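Local coordinates for 3-oxoacyl-[acyl-carrier-protein] synthase 2 (PDB 4JGA) that probably catalyses the decarboxylative condensation of malonyl-ACP with acyl-ACP, the chain-elongating step of type II fatty acid synthesis, at residues K90-I95 against A212-T217; N86-M91 against S165-I170. All blocks are in the same frame, centred on the assembly; numbering follows the deposited sequence.

Interaction 1: residues K90-I95 against A212-T217; sequences KMDKFI and AEAPVT
The ring of F94 meets the strand segment through A212, whose carbonyl oxygen approaches obliquely, with A212 O 4.2 Å from F94 CD2. One face of the ring carries I95 CG1, 3.4 Å above the plane and offset toward the rim, while D92 OD2 lies in plane at the edge. F94 CB points toward the strand, but with CG held between the backbone N and the carbonyl carbon (chi1 87°) the ring turns back from it. The root of the side chain and its backbone therefore do most of the touching. F94 CB sits 4.2 Å from A214 CB, and that methyl group also packs on F94 N and on K93 CB. The methyl of A212 rests against the carbonyl oxygen of F94, at 3.4 Å from CB to O.

The polar half of the contact centres on D92, the N-cap of helix 93-109. Its OD2 receives F94 N at 3.0 Å in an almost straight bond (176°), met on the anti side of the carboxylate and 31° out of its plane. A water donates to the same OD2 and, at 2.7 Å, to A214 O, joining the helix start to the loop just past strand 206-213 where no direct hydrogen bond crosses. With M135 N also bonded to OD1, the carboxylate is gripped at both oxygens. These N-H donors and the helix start would probably stabilise its negative charge.

E213 faces away, its carboxylate taking backbone N-H groups of G129, I130, G131 and G366. In this thiolase-type fold, strand 206-213 runs between strands 122-127 and 257-265 of the mixed sheet, helix 163-172 meets A212 through L164, and helix 133-146 packs on D92 and T217 through L133 and K134.

Interaction 2: residues N86-M91 against S165-I170; sequences NRLSKM and SGLVSI
L167 is met by three side chains, R87, L88 and M91, in a helix-to-helix contact within the N-terminal half of the thiolase-type fold, where helix 85-89 and the residues leading on to M91 lie against helix 163-172. R87 and L167 run past each other in opposite directions. The arginine is extended as far as CD, its CG anti to the backbone N (chi1 165°), then bends at chi3. This lays one face of the guanidinium over L167 CD2, which is 3.8 Å from R87 NE and offset toward the rim of the group. I170 CG2 approaches the same guanidinium obliquely, 4.2 Å from R87 NH1.

The other branch of the leucine turns to purely apolar partners. M91 and L167 reach toward each other tip to tip, M91 CG coming within 3.8 Å of L167 CD1. Bends at chi2 and chi3 fold the methionine so that its CE touches the same methyl. L88 crosses L167 at a slant. M292 of the second subunit packs on both M91 and L167, which places this cluster beside the dimer interface. Within it, L167 CD1 is flanked by M91 CE and L88 CD1, each 3.9 Å away.

Interactions 1 and 2 share K90 and M91, which lie between F94 and the residues of helix 85-89 that pack in interaction 2, and their centres are about 12 Å apart. I95 joins them. Facing away from strand 206-213, it sends CG2 to within 3.8 Å of L167 CD1 and 4.0 Å of L88 CD1, so helix 93-109 touches the strand end with F94 and the apolar cluster of interaction 2 with the next residue. Interaction 1 sets the start of this helix against the end of strand 206-213 and the loop after it, while in interaction 2 R87, L88 and M91 pack on helix 163-172 near the second subunit. The residues binding potassium and sodium belong to neither contact.

Interaction 1: residues K90-I95 against A212-T217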
ATOM      1  N   LYS A  90     -13.323  14.754   9.488  1.00 18.35           N
ATOM      2  CA  LYS A  90     -13.736  14.552   8.093  1.00 18.50           C
ATOM      3  C   LYS A  90     -13.167  13.277   7.486  1.00 17.58           C
ATOM      4  O   LYS A  90     -13.638  12.825   6.457  1.00 17.74           O
ATOM      5  CB  LYS A  90     -13.245  15.707   7.232  1.00 19.27           C
ATOM      6  CG  LYS A  90     -13.526  17.063   7.820  1.00 20.43           C
ATOM      7  CD  LYS A  90     -14.982  17.367   7.775  1.00 21.29           C
ATOM      8  CE  LYS A  90     -15.161  18.820   8.176  1.00 22.62           C
ATOM      9  NZ  LYS A  90     -16.562  18.987   8.575  1.00 23.37           N
ATOM     10  N   MET A  91     -12.109  12.739   8.101  1.00 16.73           N
ATOM     11  CA  MET A  91     -11.422  11.554   7.603  1.00 15.96           C
ATOM     12  C   MET A  91     -12.193  10.290   7.960  1.00 15.71           C
ATOM     13  O   MET A  91     -13.018  10.300   8.869  1.00 16.00           O
ATOM     14  CB  MET A  91     -10.007  11.484   8.194  1.00 15.41           C
ATOM     15  CG  MET A  91      -9.180  12.778   8.054  1.00 15.83           C
ATOM     16  SD  MET A  91      -8.953  13.368   6.367  1.00 16.53           S
ATOM     17  CE  MET A  91      -7.678  12.325   5.818  1.00 15.95           C
ATOM     18  N   ASP A  92     -11.943   9.211   7.216  1.00 15.40           N
ATOM     19  CA  ASP A  92     -12.509   7.916   7.540  1.00 15.45           C
ATOM     20  C   ASP A  92     -12.005   7.453   8.926  1.00 15.13           C
ATOM     21  O   ASP A  92     -10.885   7.773   9.352  1.00 14.45           O
ATOM     22  CB  ASP A  92     -12.132   6.872   6.494  1.00 15.42           C
ATOM     23  CG  ASP A  92     -12.934   5.589   6.634  1.00 16.01           C
ATOM     24  OD1 ASP A  92     -14.095   5.577   6.128  1.00 16.85           O
ATOM     25  OD2 ASP A  92     -12.443   4.627   7.295  1.00 15.73           O
ATOM     26  N   LYS A  93     -12.841   6.695   9.606  1.00 15.68           N
ATOM     27  CA  LYS A  93     -12.497   6.130  10.903  1.00 15.81           C
ATOM     28  C   LYS A  93     -11.220   5.318  10.939  1.00 14.92           C
ATOM     29  O   LYS A  93     -10.576   5.307  11.969  1.00 14.68           O
ATOM     30  CB  LYS A  93     -13.637   5.266  11.438  1.00 17.18           C
ATOM     31  CG  LYS A  93     -14.736   6.113  12.027  1.00 18.25           C
ATOM     32  CD  LYS A  93     -16.074   5.425  11.959  1.00 19.71           C
ATOM     33  CE  LYS A  93     -16.183   4.281  12.921  1.00 20.68           C
ATOM     34  NZ  LYS A  93     -17.191   4.686  13.929  1.00 22.07           N
ATOM     35  N   PHE A  94     -10.831   4.650   9.843  1.00 14.45           N
ATOM     36  CA  PHE A  94      -9.544   3.944   9.865  1.00 13.73           C
ATOM     37  C   PHE A  94      -8.440   4.934  10.176  1.00 12.97           C
ATOM     38  O   PHE A  94      -7.520   4.605  10.905  1.00 12.65           O
ATOM     39  CB  PHE A  94      -9.239   3.093   8.620  1.00 13.73           C
ATOM     40  CG  PHE A  94      -8.570   3.840   7.494  1.00 13.27           C
ATOM     41  CD1 PHE A  94      -9.330   4.525   6.557  1.00 13.62           C
ATOM     42  CD2 PHE A  94      -7.189   3.828   7.351  1.00 12.63           C
ATOM     43  CE1 PHE A  94      -8.735   5.228   5.528  1.00 13.50           C
ATOM     44  CE2 PHE A  94      -6.592   4.534   6.339  1.00 12.54           C
ATOM     45  CZ  PHE A  94      -7.362   5.221   5.412  1.00 13.02           C
ATOM     46  N   ILE A  95      -8.574   6.161   9.697  1.00 12.85           N
ATOM     47  CA  ILE A  95      -7.589   7.204   9.963  1.00 12.50           C
ATOM     48  C   ILE A  95      -7.692   7.682  11.434  1.00 12.67           C
ATOM     49  O   ILE A  95      -6.669   7.914  12.075  1.00 12.43           O
ATOM     50  CB  ILE A  95      -7.695   8.363   8.956  1.00 12.71           C
ATOM     51  CG1 ILE A  95      -7.222   7.855   7.587  1.00 12.68           C
ATOM     52  CG2 ILE A  95      -6.879   9.550   9.436  1.00 12.73           C
ATOM     53  CD1 ILE A  95      -7.534   8.751   6.403  1.00 13.22           C
ATOM     54  N   ALA A 212      -4.210  -0.004  10.429  1.00  8.08           N
ATOM     55  CA  ALA A 212      -5.484   0.454  10.952  1.00  8.41           C
ATOM     56  C   ALA A 212      -6.612   0.012  10.001  1.00  8.34           C
ATOM     57  O   ALA A 212      -6.441  -0.015   8.781  1.00  8.06           O
ATOM     58  CB  ALA A 212      -5.462   1.965  11.083  1.00  8.37           C
ATOM     59  N   GLU A 213      -7.774  -0.285  10.565  1.00  8.77           N
ATOM     60  CA  GLU A 213      -8.910  -0.798   9.800  1.00  8.83           C
ATOM     61  C   GLU A 213     -10.240  -0.479  10.491  1.00  9.26           C
ATOM     62  O   GLU A 213     -10.349  -0.560  11.715  1.00  9.65           O
ATOM     63  CB  GLU A 213      -8.785  -2.304   9.615  1.00  8.96           C
ATOM     64  CG  GLU A 213      -9.572  -2.831   8.411  1.00  8.96           C
ATOM     65  CD  GLU A 213      -8.807  -2.749   7.118  1.00  8.53           C
ATOM     66  OE1 GLU A 213      -7.685  -3.332   7.052  1.00  8.24           O
ATOM     67  OE2 GLU A 213      -9.340  -2.125   6.163  1.00  8.37           O
ATOM     68  N   ALA A 214     -11.214  -0.077   9.680  1.00  9.30           N
ATOM     69  CA  ALA A 214     -12.584   0.156  10.082  1.00  9.85           C
ATOM     70  C   ALA A 214     -13.490  -0.460   9.034  1.00  9.88           C
ATOM     71  O   ALA A 214     -14.121   0.236   8.253  1.00  9.82           O
ATOM     72  CB  ALA A 214     -12.859   1.647  10.230  1.00 10.03           C
ATOM     73  N   PRO A 215     -13.547  -1.796   9.004  1.00 10.03           N
ATOM     74  CA  PRO A 215     -14.181  -2.458   7.891  1.00 10.07           C
ATOM     75  C   PRO A 215     -15.619  -2.898   8.168  1.00 10.85           C
ATOM     76  O   PRO A 215     -16.263  -3.471   7.278  1.00 10.99           O
ATOM     77  CB  PRO A 215     -13.327  -3.691   7.757  1.00  9.94           C
ATOM     78  CG  PRO A 215     -13.077  -4.080   9.199  1.00 10.23           C
ATOM     79  CD  PRO A 215     -12.967  -2.770   9.937  1.00 10.23           C
ATOM     80  N   VAL A 216     -16.110  -2.660   9.380  1.00 11.36           N
ATOM     81  CA  VAL A 216     -17.423  -3.139   9.763  1.00 12.15           C
ATOM     82  C   VAL A 216     -18.486  -2.133   9.290  1.00 12.32           C
ATOM     83  O   VAL A 216     -18.928  -1.259  10.047  1.00 12.71           O
ATOM     84  CB  VAL A 216     -17.529  -3.405  11.282  1.00 12.76           C
ATOM     85  CG1 VAL A 216     -18.862  -4.059  11.625  1.00 13.62           C
ATOM     86  CG2 VAL A 216     -16.364  -4.290  11.735  1.00 12.69           C
ATOM     87  N   THR A 217     -18.862  -2.284   8.020  1.00 12.18           N
ATOM     88  CA  THR A 217     -19.910  -1.512   7.373  1.00 12.46           C
ATOM     89  C   THR A 217     -20.853  -2.492   6.676  1.00 12.87           C
ATOM     90  O   THR A 217     -20.528  -3.696   6.518  1.00 12.72           O
ATOM     91  CB  THR A 217     -19.318  -0.535   6.314  1.00 11.89           C
ATOM     92  OG1 THR A 217     -19.096  -1.230   5.072  1.00 11.47           O
ATOM     93  CG2 THR A 217     -18.003   0.046   6.806  1.00 11.46           C
TER
HETATM   94  O   HOH W   1     -14.231   2.440   6.757  1.00 11.28           O

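Interaction 2: residues N86-M91 against S165-I170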
ATOM      1  N   ASN A  86     -11.582  19.275  13.950  1.00 23.79           N
ATOM      2  CA  ASN A  86     -12.451  19.447  12.793  1.00 24.00           C
ATOM      3  C   ASN A  86     -11.950  18.705  11.529  1.00 22.89           C
ATOM      4  O   ASN A  86     -12.674  17.893  10.951  1.00 21.99           O
ATOM      5  CB  ASN A  86     -12.588  20.903  12.464  1.00 25.55           C
ATOM      6  CG  ASN A  86     -13.577  21.133  11.353  1.00 25.99           C
ATOM      7  OD1 ASN A  86     -14.685  20.621  11.415  1.00 26.03           O
ATOM      8  ND2 ASN A  86     -13.193  21.899  10.339  1.00 26.61           N
ATOM      9  N   ARG A  87     -10.702  18.962  11.145  1.00 22.92           N
ATOM     10  CA  ARG A  87     -10.126  18.301   9.984  1.00 22.37           C
ATOM     11  C   ARG A  87     -10.090  16.767  10.143  1.00 20.34           C
ATOM     12  O   ARG A  87     -10.407  16.020   9.205  1.00 19.63           O
ATOM     13  CB  ARG A  87      -8.730  18.848   9.689  1.00 23.80           C
ATOM     14  CG  ARG A  87      -7.955  17.949   8.729  1.00 24.12           C
ATOM     15  CD  ARG A  87      -6.513  18.378   8.508  1.00 25.85           C
ATOM     16  NE  ARG A  87      -5.699  18.116   9.697  1.00 26.72           N
ATOM     17  CZ  ARG A  87      -4.482  18.626   9.881  1.00 28.60           C
ATOM     18  NH1 ARG A  87      -3.913  19.372   8.930  1.00 29.84           N
ATOM     19  NH2 ARG A  87      -3.826  18.365  11.004  1.00 29.17           N
ATOM     20  N   LEU A  88      -9.682  16.293  11.322  1.00 19.22           N
ATOM     21  CA  LEU A  88      -9.544  14.872  11.535  1.00 17.73           C
ATOM     22  C   LEU A  88     -10.917  14.216  11.426  1.00 17.40           C
ATOM     23  O   LEU A  88     -11.025  13.074  10.941  1.00 16.49           O
ATOM     24  CB  LEU A  88      -8.879  14.570  12.899  1.00 17.55           C
ATOM     25  CG  LEU A  88      -8.664  13.091  13.236  1.00 16.73           C
ATOM     26  CD1 LEU A  88      -7.912  12.386  12.118  1.00 15.84           C
ATOM     27  CD2 LEU A  88      -7.906  12.871  14.544  1.00 16.80           C
ATOM     28  N   SER A  89     -11.955  14.930  11.881  1.00 18.09           N
ATOM     29  CA  SER A  89     -13.308  14.351  11.919  1.00 18.30           C
ATOM     30  C   SER A  89     -13.882  14.101  10.504  1.00 18.24           C
ATOM     31  O   SER A  89     -14.754  13.264  10.347  1.00 18.29           O
ATOM     32  CB  SER A  89     -14.275  15.210  12.717  1.00 19.33           C
ATOM     33  OG  SER A  89     -14.513  16.423  12.044  1.00 19.98           O
ATOM     34  N   LYS A  90     -13.323  14.754   9.488  1.00 18.35           N
ATOM     35  CA  LYS A  90     -13.736  14.552   8.093  1.00 18.50           C
ATOM     36  C   LYS A  90     -13.167  13.277   7.486  1.00 17.58           C
ATOM     37  O   LYS A  90     -13.638  12.825   6.457  1.00 17.74           O
ATOM     38  CB  LYS A  90     -13.245  15.707   7.232  1.00 19.27           C
ATOM     39  CG  LYS A  90     -13.526  17.063   7.820  1.00 20.43           C
ATOM     40  CD  LYS A  90     -14.982  17.367   7.775  1.00 21.29           C
ATOM     41  CE  LYS A  90     -15.161  18.820   8.176  1.00 22.62           C
ATOM     42  NZ  LYS A  90     -16.562  18.987   8.575  1.00 23.37           N
ATOM     43  N   MET A  91     -12.109  12.739   8.101  1.00 16.73           N
ATOM     44  CA  MET A  91     -11.422  11.554   7.603  1.00 15.96           C
ATOM     45  C   MET A  91     -12.193  10.290   7.960  1.00 15.71           C
ATOM     46  O   MET A  91     -13.018  10.300   8.869  1.00 16.00           O
ATOM     47  CB  MET A  91     -10.007  11.484   8.194  1.00 15.41           C
ATOM     48  CG  MET A  91      -9.180  12.778   8.054  1.00 15.83           C
ATOM     49  SD  MET A  91      -8.953  13.368   6.367  1.00 16.53           S
ATOM     50  CE  MET A  91      -7.678  12.325   5.818  1.00 15.95           C
ATOM     51  N   SER A 165      -0.571   7.932   7.123  1.00  7.99           N
ATOM     52  CA  SER A 165       0.840   8.394   7.138  1.00  8.26           C
ATOM     53  C   SER A 165       0.906   9.925   6.965  1.00  8.54           C
ATOM     54  O   SER A 165       1.649  10.599   7.675  1.00  8.57           O
ATOM     55  CB  SER A 165       1.683   7.712   6.036  1.00  7.99           C
ATOM     56  OG  SER A 165       1.975   6.362   6.359  1.00  8.03           O
ATOM     57  N   GLY A 166       0.104  10.465   6.043  1.00  8.55           N
ATOM     58  CA  GLY A 166       0.075  11.914   5.825  1.00  8.96           C
ATOM     59  C   GLY A 166      -0.199  12.733   7.104  1.00  9.37           C
ATOM     60  O   GLY A 166       0.537  13.656   7.422  1.00  9.62           O
ATOM     61  N   LEU A 167      -1.271  12.387   7.817  1.00  9.52           N
ATOM     62  CA  LEU A 167      -1.676  13.143   8.985  1.00 10.18           C
ATOM     63  C   LEU A 167      -0.737  12.986  10.175  1.00 10.00           C
ATOM     64  O   LEU A 167      -0.522  13.956  10.890  1.00 10.54           O
ATOM     65  CB  LEU A 167      -3.120  12.835   9.398  1.00 10.62           C
ATOM     66  CG  LEU A 167      -4.195  13.463   8.496  1.00 11.14           C
ATOM     67  CD1 LEU A 167      -5.571  13.118   9.061  1.00 11.61           C
ATOM     68  CD2 LEU A 167      -4.039  14.961   8.436  1.00 11.72           C
ATOM     69  N   VAL A 168      -0.180  11.798  10.372  1.00  9.40           N
ATOM     70  CA  VAL A 168       0.768  11.580  11.451  1.00  9.40           C
ATOM     71  C   VAL A 168       2.017  12.366  11.101  1.00  9.42           C
ATOM     72  O   VAL A 168       2.595  13.008  11.963  1.00  9.50           O
ATOM     73  CB  VAL A 168       1.077  10.103  11.656  1.00  8.99           C
ATOM     74  CG1 VAL A 168       2.148   9.875  12.724  1.00  9.13           C
ATOM     75  CG2 VAL A 168      -0.197   9.361  12.045  1.00  9.11           C
ATOM     76  N   SER A 169       2.404  12.371   9.823  1.00  9.15           N
ATOM     77  CA  SER A 169       3.569  13.143   9.394  0.50  9.32           C
ATOM     78  C   SER A 169       3.376  14.626   9.704  1.00 10.00           C
ATOM     79  O   SER A 169       4.264  15.302  10.212  1.00 10.40           O
ATOM     80  CB  SER A 169       3.825  12.915   7.888  0.50  8.97           C
ATOM     81  OG  SER A 169       4.698  13.889   7.318  0.50  9.03           O
ATOM     82  N   ILE A 170       2.202  15.130   9.377  1.00 10.38           N
ATOM     83  CA  ILE A 170       1.894  16.530   9.626  1.00 11.11           C
ATOM     84  C   ILE A 170       1.878  16.833  11.123  1.00 11.69           C
ATOM     85  O   ILE A 170       2.402  17.816  11.549  1.00 11.93           O
ATOM     86  CB  ILE A 170       0.562  16.907   8.990  1.00 11.32           C
ATOM     87  CG1 ILE A 170       0.717  16.866   7.455  1.00 11.00           C
ATOM     88  CG2 ILE A 170       0.070  18.297   9.506  1.00 12.03           C
ATOM     89  CD1 ILE A 170      -0.617  16.835   6.717  1.00 10.96           C
TER